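Local coordinates for 336aa long hypothetical dTDP-glucose 4,6-dehydratase (Pyrococcus horikoshii, PDB 2HUN), which probably acts as a dTDP-glucose 4,6-dehydratase, binding NAD in a Rossmann fold to convert a nucleotide-linked sugar, at residues D62-E67 / N102-Y107; I33-L38 / K70-K75; T108-I113 / V120-V125. One frame throughout, in Å; residues are numbered along the deposited sequence.

Contact 1 (D62-E67 / N102-Y107); sequences DVADYE and NVIGTY. With NAD (nicotinamide-adenine-dinucleotide), chain C.
At the adenine end of the NAD site of this Rossmann fold, Val63 and Ala64 of a type I beta turn rest on Gly105 of helix 96-116. The closest approach is from Val63 CG2 to Gly105 CA, 3.7 Å, and the same methyl also lies 3.5 Å from N1A of the cofactor, so it fills the wedge between helix and adenine. CG1 of the valine stands anti to the carbonyl carbon (chi1 -70°), which leaves CG2 between the backbone N and the carbonyl carbon, facing the helix. Gly105 makes the approach possible: a beta carbon at this position would run into Val63 CG2. Beside it, the single methyl of Ala64 sits over Gly105 CA and reaches Ile104 CG2 at 4.3 Å, a looser touch. Beyond these residues, Val103 and Ile104 pack on the same two residues of the second subunit, so the helix that supports the turn also belongs to the dimer interface.

The turn reads the adenine through two hydrogen bonds. The exocyclic amino group N6A donates to Asp62 OD1 at 2.8 Å. The second bond, nearly straight at 167°, runs from the backbone N of Val63 to N1A over 3.1 Å. Asp62 OD2 is meanwhile hydrogen-bonded to His100 on helix 96-116, which would hold the carboxylate against rotation with OD1 presented to the base. Asp65 N closes the turn on Asp62 O at 2.7 Å, and Asp65 stands at the N-cap of helix 66-74. Helix 96-116 has a wider, pi-type turn at residues 102-104. There Thr106 OG1 donates to Asn102 O at 2.7 Å, lying in the carbonyl plane with a C=O...O angle of 159°.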
loop_
_atom_site.group_PDB
_atom_site.type_symbol
_atom_site.label_atom_id
_atom_site.label_comp_id
_atom_site.label_asym_id
_atom_site.label_seq_id
_atom_site.Cartn_x
_atom_site.Cartn_y
_atom_site.Cartn_z
ATOM N N ASP A 62 5.546 -21.592 2.836
ATOM C CA ASP A 62 4.971 -20.302 2.460
ATOM C C ASP A 62 5.225 -19.266 3.558
ATOM O O ASP A 62 4.939 -19.525 4.723
ATOM C CB ASP A 62 3.462 -20.489 2.263
ATOM C CG ASP A 62 2.772 -19.250 1.747
ATOM O OD1 ASP A 62 3.330 -18.142 1.870
ATOM O OD2 ASP A 62 1.648 -19.389 1.230
ATOM N N VAL A 63 5.754 -18.098 3.194
ATOM C CA VAL A 63 6.014 -17.057 4.188
ATOM C C VAL A 63 4.724 -16.673 4.911
ATOM O O VAL A 63 4.753 -16.056 5.975
ATOM C CB VAL A 63 6.613 -15.773 3.549
ATOM C CG1 VAL A 63 8.029 -16.035 3.088
ATOM C CG2 VAL A 63 5.749 -15.309 2.385
ATOM N N ALA A 64 3.592 -17.042 4.322
ATOM C CA ALA A 64 2.288 -16.755 4.907
ATOM C C ALA A 64 1.919 -17.793 5.969
ATOM O O ALA A 64 0.846 -17.727 6.564
ATOM C CB ALA A 64 1.227 -16.731 3.815
ATOM N N ASP A 65 2.810 -18.751 6.195
ATOM C CA ASP A 65 2.590 -19.811 7.183
ATOM C C ASP A 65 3.224 -19.330 8.480
ATOM O O ASP A 65 4.396 -19.607 8.740
ATOM C CB ASP A 65 3.276 -21.102 6.721
ATOM C CG ASP A 65 2.990 -22.286 7.637
ATOM O OD1 ASP A 65 2.584 -22.073 8.800
ATOM O OD2 ASP A 65 3.191 -23.436 7.189
ATOM N N TYR A 66 2.451 -18.613 9.292
ATOM C CA TYR A 66 2.977 -18.070 10.540
ATOM C C TYR A 66 3.725 -19.070 11.417
ATOM O O TYR A 66 4.863 -18.820 11.807
ATOM C CB TYR A 66 1.866 -17.409 11.369
ATOM C CG TYR A 66 2.435 -16.646 12.544
ATOM C CD1 TYR A 66 3.178 -15.484 12.342
ATOM C CD2 TYR A 66 2.326 -17.140 13.846
ATOM C CE1 TYR A 66 3.808 -14.835 13.399
ATOM C CE2 TYR A 66 2.952 -16.498 14.913
ATOM C CZ TYR A 66 3.695 -15.349 14.682
ATOM O OH TYR A 66 4.350 -14.732 15.720
ATOM N N GLU A 67 3.092 -20.200 11.723
ATOM C CA GLU A 67 3.713 -21.218 12.568
ATOM C C GLU A 67 5.090 -21.659 12.090
ATOM O O GLU A 67 6.000 -21.856 12.892
ATOM C CB GLU A 67 2.794 -22.440 12.690
ATOM C CG GLU A 67 1.509 -22.152 13.446
ATOM C CD GLU A 67 1.774 -21.568 14.826
ATOM O OE1 GLU A 67 2.548 -22.185 15.588
ATOM O OE2 GLU A 67 1.212 -20.496 15.150
ATOM N N ASN A 102 2.037 -11.585 -1.693
ATOM C CA ASN A 102 2.635 -10.260 -1.535
ATOM C C ASN A 102 2.173 -9.507 -0.294
ATOM O O ASN A 102 3.000 -9.017 0.471
ATOM C CB ASN A 102 2.386 -9.417 -2.791
ATOM C CG ASN A 102 2.944 -10.072 -4.047
ATOM O OD1 ASN A 102 3.761 -10.987 -3.966
ATOM N ND2 ASN A 102 2.513 -9.599 -5.209
ATOM N N VAL A 103 0.864 -9.415 -0.090
ATOM C CA VAL A 103 0.338 -8.711 1.071
ATOM C C VAL A 103 0.289 -9.568 2.334
ATOM O O VAL A 103 0.928 -9.228 3.328
ATOM C CB VAL A 103 -1.071 -8.147 0.803
ATOM C CG1 VAL A 103 -1.596 -7.469 2.063
ATOM C CG2 VAL A 103 -1.024 -7.139 -0.349
ATOM N N ILE A 104 -0.456 -10.674 2.305
ATOM C CA ILE A 104 -0.552 -11.525 3.491
ATOM C C ILE A 104 0.822 -12.068 3.878
ATOM O O ILE A 104 1.175 -12.114 5.051
ATOM C CB ILE A 104 -1.520 -12.717 3.268
ATOM C CG1 ILE A 104 -2.899 -12.205 2.858
ATOM C CG2 ILE A 104 -1.638 -13.544 4.550
ATOM C CD1 ILE A 104 -3.526 -11.251 3.841
ATOM N N GLY A 105 1.600 -12.469 2.883
ATOM C CA GLY A 105 2.922 -12.995 3.156
ATOM C C GLY A 105 3.812 -11.994 3.871
ATOM O O GLY A 105 4.513 -12.349 4.822
ATOM N N THR A 106 3.798 -10.742 3.422
ATOM C CA THR A 106 4.636 -9.738 4.058
ATOM C C THR A 106 4.117 -9.432 5.464
ATOM O O THR A 106 4.897 -9.267 6.400
ATOM C CB THR A 106 4.698 -8.460 3.212
ATOM O OG1 THR A 106 5.248 -8.781 1.927
ATOM C CG2 THR A 106 5.577 -7.412 3.889
ATOM N N TYR A 107 2.799 -9.369 5.598
ATOM C CA TYR A 107 2.145 -9.131 6.886
ATOM C C TYR A 107 2.593 -10.194 7.894
ATOM O O TYR A 107 2.977 -9.878 9.021
ATOM C CB TYR A 107 0.625 -9.216 6.718
ATOM C CG TYR A 107 -0.156 -9.341 8.015
ATOM C CD1 TYR A 107 -0.389 -8.229 8.830
ATOM C CD2 TYR A 107 -0.661 -10.576 8.427
ATOM C CE1 TYR A 107 -1.109 -8.345 10.023
ATOM C CE2 TYR A 107 -1.382 -10.704 9.620
ATOM C CZ TYR A 107 -1.603 -9.585 10.410
ATOM O OH TYR A 107 -2.326 -9.700 11.580
HETATM P PA NAD C . 10.959 -15.105 -9.191
HETATM O O1A NAD C . 9.585 -15.233 -9.703
HETATM O O2A NAD C . 12.098 -15.611 -10.008
HETATM O O5B NAD C . 11.011 -15.872 -7.784
HETATM C C5B NAD C . 10.112 -15.601 -6.699
HETATM C C4B NAD C . 10.467 -16.662 -5.648
HETATM O O4B NAD C . 9.670 -16.478 -4.463
HETATM C C3B NAD C . 10.170 -18.095 -6.174
HETATM O O3B NAD C . 11.269 -18.973 -5.880
HETATM C C2B NAD C . 8.843 -18.451 -5.479
HETATM O O2B NAD C . 8.579 -19.841 -5.285
HETATM C C1B NAD C . 8.953 -17.673 -4.167
HETATM N N9A NAD C . 7.650 -17.310 -3.567
HETATM C C8A NAD C . 6.622 -16.652 -4.135
HETATM N N7A NAD C . 5.634 -16.530 -3.249
HETATM C C5A NAD C . 6.015 -17.104 -2.112
HETATM C C6A NAD C . 5.416 -17.298 -0.836
HETATM N N6A NAD C . 4.196 -16.876 -0.532
HETATM N N1A NAD C . 6.181 -17.983 0.138
HETATM C C2A NAD C . 7.470 -18.445 -0.164
HETATM N N3A NAD C . 8.032 -18.264 -1.367
HETATM C C4A NAD C . 7.313 -17.605 -2.312
HETATM O O3 NAD C . 11.186 -13.535 -9.107
HETATM P PN NAD C . 12.380 -12.567 -8.726
HETATM O O1N NAD C . 12.546 -11.775 -9.979
HETATM O O2N NAD C . 13.584 -13.308 -8.295
HETATM O O5D NAD C . 11.755 -11.550 -7.636
HETATM C C5D NAD C . 12.294 -11.347 -6.326
HETATM C C4D NAD C . 11.728 -10.023 -5.752
HETATM O O4D NAD C . 12.292 -8.890 -6.434
HETATM C C3D NAD C . 10.201 -9.934 -5.868
HETATM O O3D NAD C . 9.678 -9.405 -4.621
HETATM C C2D NAD C . 9.987 -8.951 -7.054
HETATM O O2D NAD C . 8.756 -8.241 -6.885
HETATM C C1D NAD C . 11.224 -8.074 -6.952
HETATM N N1N NAD C . 11.665 -7.463 -8.223
HETATM C C2N NAD C . 12.187 -8.240 -9.311
HETATM C C3N NAD C . 12.596 -7.578 -10.482
HETATM C C7N NAD C . 13.178 -8.349 -11.689
HETATM O O7N NAD C . 13.683 -7.706 -12.618
HETATM N N7N NAD C . 13.141 -9.676 -11.699
HETATM C C4N NAD C . 12.488 -6.167 -10.580
HETATM C C5N NAD C . 11.971 -5.421 -9.501
HETATM C C6N NAD C . 11.557 -6.054 -8.318
#

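Contact 2 (I33-L38 / K70-K75); sequences INIDKL and KELVRK. With NAD (nicotinamide-adenine-dinucleotide), chain C.
Ile35 and Leu72 form the tight part of this strand-helix contact, their side chains meeting at a slant with Ile35 CD1 3.7 Å from Leu72 CD1. Leu72 divides its two methyls between the inward-facing residues of the strand: CD1 goes to Ile35, while CD2 lies 4.3 Å from Ile33 CG2. Its CG stands anti to the carbonyl carbon (chi1 -56°), which sends the branch toward the strand. The packing thins toward the end of the helix. There Ile33 CD1 meets only the aliphatic part of exposed Lys75, with CD 3.9 Å away and the two chains at about a right angle; the lysine reaches it through a bend at chi3 (83°). On the outer side of the helix, Lys70, Glu71 and Arg74 form a salt-bridge network, the Lys70 link to Glu71 being long, in which Glu71 OE1 sits at the edge of the Arg74 guanidinium, 3.3 Å from NH1.

The strand ends in the acidic residue characteristic of NAD-binding Rossmann folds. Asp36 takes both hydroxyls of the adenosine ribose, O2B on OD1 at 2.6 Å and O3B on OD2 in a very short bond of 2.5 Å. OD1 also accepts Leu38 N at 2.8 Å through its anti lone pair, an Asx turn that steadies the carboxylate. With an alanine here, both ribose hydroxyls would probably lose their carboxylate acceptor and Leu38 N its turn partner. Next to it, the extended Lys37 chain runs across the adenine toward Glu85 and Ser101.

Strand 31-36 lies between parallel strands 5-9 and 56-60, Leu72 also touches Leu7, and an adjacent side of helix 66-74 packs through Val73 on helix 96-116.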
loop_
_atom_site.group_PDB
_atom_site.type_symbol
_atom_site.label_atom_id
_atom_site.label_comp_id
_atom_site.label_asym_id
_atom_site.label_seq_id
_atom_site.Cartn_x
_atom_site.Cartn_y
_atom_site.Cartn_z
ATOM N N ILE A 33 19.291 -19.578 5.497
ATOM C CA ILE A 33 18.156 -20.471 5.547
ATOM C C ILE A 33 17.266 -19.903 4.461
ATOM O O ILE A 33 16.848 -18.749 4.543
ATOM C CB ILE A 33 17.388 -20.401 6.868
ATOM C CG1 ILE A 33 18.243 -20.946 8.010
ATOM C CG2 ILE A 33 16.093 -21.187 6.735
ATOM C CD1 ILE A 33 17.595 -20.789 9.373
ATOM N N ASN A 34 16.998 -20.705 3.441
ATOM C CA ASN A 34 16.169 -20.285 2.326
ATOM C C ASN A 34 14.774 -20.881 2.424
ATOM O O ASN A 34 14.608 -22.098 2.387
ATOM C CB ASN A 34 16.851 -20.697 1.004
ATOM C CG ASN A 34 15.930 -20.595 -0.199
ATOM O OD1 ASN A 34 14.935 -19.881 -0.176
ATOM N ND2 ASN A 34 16.280 -21.302 -1.273
ATOM N N ILE A 35 13.771 -20.023 2.574
ATOM C CA ILE A 35 12.401 -20.497 2.644
ATOM C C ILE A 35 11.764 -20.121 1.318
ATOM O O ILE A 35 11.734 -18.954 0.931
ATOM C CB ILE A 35 11.624 -19.873 3.837
ATOM C CG1 ILE A 35 10.182 -20.377 3.830
ATOM C CG2 ILE A 35 11.680 -18.351 3.778
ATOM C CD1 ILE A 35 9.370 -19.955 5.039
ATOM N N ASP A 36 11.300 -21.134 0.601
ATOM C CA ASP A 36 10.689 -20.936 -0.695
ATOM C C ASP A 36 9.627 -21.995 -0.808
ATOM O O ASP A 36 9.801 -23.139 -0.415
ATOM C CB ASP A 36 11.722 -21.101 -1.811
ATOM C CG ASP A 36 11.286 -20.450 -3.119
ATOM O OD1 ASP A 36 10.317 -20.923 -3.740
ATOM O OD2 ASP A 36 11.925 -19.454 -3.524
ATOM N N LYS A 37 8.524 -21.574 -1.378
ATOM C CA LYS A 37 7.360 -22.386 -1.542
ATOM C C LYS A 37 7.432 -23.279 -2.799
ATOM O O LYS A 37 6.635 -24.208 -2.978
ATOM C CB LYS A 37 6.200 -21.397 -1.562
ATOM C CG LYS A 37 6.023 -20.557 -2.836
ATOM C CD LYS A 37 4.677 -19.778 -2.820
ATOM C CE LYS A 37 4.264 -19.316 -4.225
ATOM N NZ LYS A 37 3.006 -18.507 -4.257
ATOM N N LEU A 38 8.419 -22.988 -3.642
ATOM C CA LEU A 38 8.651 -23.702 -4.897
ATOM C C LEU A 38 7.476 -23.552 -5.849
ATOM O O LEU A 38 6.943 -24.536 -6.365
ATOM C CB LEU A 38 8.938 -25.187 -4.644
ATOM C CG LEU A 38 10.199 -25.520 -3.831
ATOM C CD1 LEU A 38 10.449 -27.029 -3.874
ATOM C CD2 LEU A 38 11.409 -24.766 -4.399
ATOM N N LYS A 70 7.585 -18.146 11.966
ATOM C CA LYS A 70 8.022 -17.616 13.256
ATOM C C LYS A 70 9.243 -18.361 13.783
ATOM O O LYS A 70 10.156 -17.756 14.349
ATOM C CB LYS A 70 6.880 -17.676 14.285
ATOM C CG LYS A 70 6.573 -19.061 14.848
ATOM C CD LYS A 70 5.337 -19.019 15.732
ATOM C CE LYS A 70 5.049 -20.353 16.410
ATOM N NZ LYS A 70 6.050 -20.680 17.461
ATOM N N GLU A 71 9.270 -19.674 13.581
ATOM C CA GLU A 71 10.385 -20.495 14.051
ATOM C C GLU A 71 11.687 -20.104 13.358
ATOM O O GLU A 71 12.758 -20.100 13.970
ATOM C CB GLU A 71 10.081 -21.969 13.797
ATOM C CG GLU A 71 8.708 -22.395 14.294
ATOM C CD GLU A 71 8.651 -22.617 15.796
ATOM O OE1 GLU A 71 9.340 -21.897 16.548
ATOM O OE2 GLU A 71 7.895 -23.516 16.225
ATOM N N LEU A 72 11.596 -19.762 12.078
ATOM C CA LEU A 72 12.782 -19.374 11.329
ATOM C C LEU A 72 13.247 -17.970 11.719
ATOM O O LEU A 72 14.441 -17.729 11.907
ATOM C CB LEU A 72 12.499 -19.438 9.823
ATOM C CG LEU A 72 12.007 -20.786 9.280
ATOM C CD1 LEU A 72 11.823 -20.686 7.764
ATOM C CD2 LEU A 72 13.006 -21.894 9.637
ATOM N N VAL A 73 12.302 -17.043 11.840
ATOM C CA VAL A 73 12.636 -15.671 12.208
ATOM C C VAL A 73 13.301 -15.610 13.581
ATOM O O VAL A 73 14.222 -14.815 13.798
ATOM C CB VAL A 73 11.377 -14.764 12.192
ATOM C CG1 VAL A 73 11.639 -13.479 12.961
ATOM C CG2 VAL A 73 11.008 -14.430 10.753
ATOM N N ARG A 74 12.840 -16.463 14.493
ATOM C CA ARG A 74 13.379 -16.527 15.850
ATOM C C ARG A 74 14.883 -16.775 15.902
ATOM O O ARG A 74 15.563 -16.277 16.795
ATOM C CB ARG A 74 12.732 -17.663 16.642
ATOM C CG ARG A 74 11.266 -17.533 16.948
ATOM C CD ARG A 74 10.827 -18.784 17.702
ATOM N NE ARG A 74 11.607 -18.949 18.926
ATOM C CZ ARG A 74 11.945 -20.125 19.454
ATOM N NH1 ARG A 74 11.579 -21.257 18.866
ATOM N NH2 ARG A 74 12.657 -20.163 20.573
ATOM N N LYS A 75 15.401 -17.546 14.952
ATOM C CA LYS A 75 16.814 -17.902 14.966
ATOM C C LYS A 75 17.787 -17.173 14.041
ATOM O O LYS A 75 18.947 -17.562 13.960
ATOM C CB LYS A 75 16.946 -19.409 14.729
ATOM C CG LYS A 75 16.609 -19.836 13.311
ATOM C CD LYS A 75 16.627 -21.349 13.132
ATOM C CE LYS A 75 15.326 -21.974 13.582
ATOM N NZ LYS A 75 15.185 -23.350 13.032
HETATM P PA NAD C . 10.959 -15.105 -9.191
HETATM O O1A NAD C . 9.585 -15.233 -9.703
HETATM O O2A NAD C . 12.098 -15.611 -10.008
HETATM O O5B NAD C . 11.011 -15.872 -7.784
HETATM C C5B NAD C . 10.112 -15.601 -6.699
HETATM C C4B NAD C . 10.467 -16.662 -5.648
HETATM O O4B NAD C . 9.670 -16.478 -4.463
HETATM C C3B NAD C . 10.170 -18.095 -6.174
HETATM O O3B NAD C . 11.269 -18.973 -5.880
HETATM C C2B NAD C . 8.843 -18.451 -5.479
HETATM O O2B NAD C . 8.579 -19.841 -5.285
HETATM C C1B NAD C . 8.953 -17.673 -4.167
HETATM N N9A NAD C . 7.650 -17.310 -3.567
HETATM C C8A NAD C . 6.622 -16.652 -4.135
HETATM N N7A NAD C . 5.634 -16.530 -3.249
HETATM C C5A NAD C . 6.015 -17.104 -2.112
HETATM C C6A NAD C . 5.416 -17.298 -0.836
HETATM N N6A NAD C . 4.196 -16.876 -0.532
HETATM N N1A NAD C . 6.181 -17.983 0.138
HETATM C C2A NAD C . 7.470 -18.445 -0.164
HETATM N N3A NAD C . 8.032 -18.264 -1.367
HETATM C C4A NAD C . 7.313 -17.605 -2.312
HETATM O O3 NAD C . 11.186 -13.535 -9.107
HETATM P PN NAD C . 12.380 -12.567 -8.726
HETATM O O1N NAD C . 12.546 -11.775 -9.979
HETATM O O2N NAD C . 13.584 -13.308 -8.295
HETATM O O5D NAD C . 11.755 -11.550 -7.636
HETATM C C5D NAD C . 12.294 -11.347 -6.326
HETATM C C4D NAD C . 11.728 -10.023 -5.752
HETATM O O4D NAD C . 12.292 -8.890 -6.434
HETATM C C3D NAD C . 10.201 -9.934 -5.868
HETATM O O3D NAD C . 9.678 -9.405 -4.621
HETATM C C2D NAD C . 9.987 -8.951 -7.054
HETATM O O2D NAD C . 8.756 -8.241 -6.885
HETATM C C1D NAD C . 11.224 -8.074 -6.952
HETATM N N1N NAD C . 11.665 -7.463 -8.223
HETATM C C2N NAD C . 12.187 -8.240 -9.311
HETATM C C3N NAD C . 12.596 -7.578 -10.482
HETATM C C7N NAD C . 13.178 -8.349 -11.689
HETATM O O7N NAD C . 13.683 -7.706 -12.618
HETATM N N7N NAD C . 13.141 -9.676 -11.699
HETATM C C4N NAD C . 12.488 -6.167 -10.580
HETATM C C5N NAD C . 11.971 -5.421 -9.501
HETATM C C6N NAD C . 11.557 -6.054 -8.318
#

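Contact 3 (T108-I113 / V120-V125); sequences TLLESI and VRFVHV
Ile113 lays its CD1 methyl over one face of the Phe122 ring, 4.0 Å from the centroid and 26° off the normal, a CH-pi contact displaced toward the rim. The ring is also met by two leucine methyls that approach it obliquely: Leu109 CD2 comes within 3.3 Å of Phe122 CE1, a tight fit, and Leu110 CD2 lies 3.8 Å from Phe122 CE2. The three helix methyls all come from one side of the ring plane; CG of Phe122, anti to the backbone N (chi1 176°), turns that side to the helix. At the connection between helix and strand, Ile113 turns its other branch to Val120, with CG2 3.5 Å from CG1 of the valine.

Behind this first shell, the helix backbone keeps the residues in place. Leu109 O accepts both Ile113 N at 2.9 Å and Ser112 OG at 2.7 Å, the two donors arriving from the same face of its carbonyl plane, so the serine hydroxyl is satisfied within the helix.

Helix and strand run nearly antiparallel (170°) with axes 11.0 Å apart, the return leg of the beta-alpha-beta crossover that takes the chain from strand 78-81 to its parallel neighbour 121-127. Leu110 leads on to helix 150-168, Leu109 touches Val69 of helix 66-74, and Phe122 packs on Val79 and His81 of strand 78-81 and on Ala173 of strand 172-182.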
loop_
_atom_site.group_PDB
_atom_site.type_symbol
_atom_site.label_atom_id
_atom_site.label_comp_id
_atom_site.label_asym_id
_atom_site.label_seq_id
_atom_site.Cartn_x
_atom_site.Cartn_y
_atom_site.Cartn_z
ATOM N N THR A 108 2.533 -11.454 7.472
ATOM C CA THR A 108 2.911 -12.579 8.323
ATOM C C THR A 108 4.368 -12.488 8.772
ATOM O O THR A 108 4.692 -12.772 9.924
ATOM C CB THR A 108 2.698 -13.921 7.594
ATOM O OG1 THR A 108 1.361 -13.978 7.080
ATOM C CG2 THR A 108 2.908 -15.089 8.557
ATOM N N LEU A 109 5.242 -12.097 7.853
ATOM C CA LEU A 109 6.653 -11.956 8.165
ATOM C C LEU A 109 6.825 -10.832 9.188
ATOM O O LEU A 109 7.580 -10.973 10.151
ATOM C CB LEU A 109 7.442 -11.633 6.892
ATOM C CG LEU A 109 8.949 -11.875 6.953
ATOM C CD1 LEU A 109 9.203 -13.371 7.108
ATOM C CD2 LEU A 109 9.613 -11.353 5.683
ATOM N N LEU A 110 6.123 -9.720 8.977
ATOM C CA LEU A 110 6.202 -8.580 9.892
ATOM C C LEU A 110 5.709 -8.986 11.282
ATOM O O LEU A 110 6.309 -8.631 12.293
ATOM C CB LEU A 110 5.377 -7.400 9.352
ATOM C CG LEU A 110 5.993 -6.660 8.153
ATOM C CD1 LEU A 110 4.998 -5.675 7.548
ATOM C CD2 LEU A 110 7.258 -5.943 8.611
ATOM N N GLU A 111 4.614 -9.732 11.332
ATOM C CA GLU A 111 4.084 -10.169 12.616
ATOM C C GLU A 111 5.065 -11.081 13.333
ATOM O O GLU A 111 5.301 -10.921 14.530
ATOM C CB GLU A 111 2.742 -10.881 12.431
ATOM C CG GLU A 111 1.545 -9.935 12.318
ATOM C CD GLU A 111 1.327 -9.112 13.584
ATOM O OE1 GLU A 111 1.951 -8.039 13.733
ATOM O OE2 GLU A 111 0.535 -9.548 14.440
ATOM N N SER A 112 5.652 -12.032 12.610
ATOM C CA SER A 112 6.606 -12.945 13.226
ATOM C C SER A 112 7.796 -12.156 13.756
ATOM O O SER A 112 8.331 -12.459 14.823
ATOM C CB SER A 112 7.078 -13.998 12.215
ATOM O OG SER A 112 7.927 -13.431 11.234
ATOM N N ILE A 113 8.207 -11.133 13.014
ATOM C CA ILE A 113 9.330 -10.318 13.443
ATOM C C ILE A 113 9.035 -9.527 14.721
ATOM O O ILE A 113 9.836 -9.556 15.661
ATOM C CB ILE A 113 9.773 -9.342 12.330
ATOM C CG1 ILE A 113 10.493 -10.122 11.224
ATOM C CG2 ILE A 113 10.674 -8.256 12.914
ATOM C CD1 ILE A 113 10.842 -9.291 9.998
ATOM N N VAL A 120 15.679 -8.099 14.809
ATOM C CA VAL A 120 16.207 -8.672 13.573
ATOM C C VAL A 120 16.290 -7.600 12.482
ATOM O O VAL A 120 15.421 -6.734 12.389
ATOM C CB VAL A 120 15.314 -9.842 13.072
ATOM C CG1 VAL A 120 14.022 -9.307 12.480
ATOM C CG2 VAL A 120 16.070 -10.682 12.054
ATOM N N ARG A 121 17.343 -7.647 11.672
ATOM C CA ARG A 121 17.509 -6.682 10.587
ATOM C C ARG A 121 16.680 -7.177 9.406
ATOM O O ARG A 121 16.928 -8.257 8.880
ATOM C CB ARG A 121 18.984 -6.569 10.201
ATOM C CG ARG A 121 19.261 -5.686 8.981
ATOM C CD ARG A 121 18.716 -4.274 9.148
ATOM N NE ARG A 121 18.997 -3.462 7.967
ATOM C CZ ARG A 121 18.292 -2.395 7.604
ATOM N NH1 ARG A 121 17.255 -2.004 8.330
ATOM N NH2 ARG A 121 18.627 -1.718 6.511
ATOM N N PHE A 122 15.705 -6.377 8.988
ATOM C CA PHE A 122 14.804 -6.751 7.901
ATOM C C PHE A 122 14.890 -5.876 6.648
ATOM O O PHE A 122 14.816 -4.656 6.730
ATOM C CB PHE A 122 13.373 -6.734 8.449
ATOM C CG PHE A 122 12.310 -7.008 7.425
ATOM C CD1 PHE A 122 12.279 -8.206 6.719
ATOM C CD2 PHE A 122 11.296 -6.087 7.219
ATOM C CE1 PHE A 122 11.240 -8.480 5.824
ATOM C CE2 PHE A 122 10.261 -6.347 6.336
ATOM C CZ PHE A 122 10.228 -7.546 5.634
ATOM N N VAL A 123 15.059 -6.515 5.494
ATOM C CA VAL A 123 15.108 -5.803 4.223
ATOM C C VAL A 123 13.965 -6.323 3.354
ATOM O O VAL A 123 13.916 -7.505 3.024
ATOM C CB VAL A 123 16.439 -6.025 3.477
ATOM C CG1 VAL A 123 16.336 -5.455 2.066
ATOM C CG2 VAL A 123 17.584 -5.348 4.233
ATOM N N HIS A 124 13.047 -5.427 3.006
ATOM C CA HIS A 124 11.883 -5.742 2.174
ATOM C C HIS A 124 12.218 -5.347 0.737
ATOM O O HIS A 124 12.458 -4.164 0.453
ATOM C CB HIS A 124 10.676 -4.934 2.671
ATOM C CG HIS A 124 9.412 -5.171 1.906
ATOM N ND1 HIS A 124 8.698 -6.347 1.988
ATOM C CD2 HIS A 124 8.707 -4.362 1.081
ATOM C CE1 HIS A 124 7.606 -6.250 1.253
ATOM N NE2 HIS A 124 7.587 -5.054 0.692
ATOM N N VAL A 125 12.244 -6.335 -0.161
ATOM C CA VAL A 125 12.549 -6.095 -1.571
ATOM C C VAL A 125 11.268 -5.778 -2.361
ATOM O O VAL A 125 10.293 -6.539 -2.342
ATOM C CB VAL A 125 13.267 -7.316 -2.206
ATOM C CG1 VAL A 125 13.664 -6.998 -3.653
ATOM C CG2 VAL A 125 14.512 -7.656 -1.400
#

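How the contacts relate
The three contacts form a compact cluster on the same side of the chain's centre, their own centres 10 to 11 Å apart. Contacts 1 and 2 share helix 66-74 and both hold the adenosine half of NAD: contact 1 binds the adenine edge through Asp62 and Val63, while contact 2 binds the ribose through Asp36 and lays Lys37 across the base. Contacts 1 and 3 are consecutive on helix 96-116 and touch directly: Val63 O lies 3.3 Å from Thr108 CG2, and the Tyr66 ring packs on Ser112. That serine also meets contact 2, with Val73 CG2 3.3 Å from Ser112 OG. Contact 3 is mainly core packing; the side chain of Leu109 is about 9 Å from the cofactor, although Val125 touches NAD.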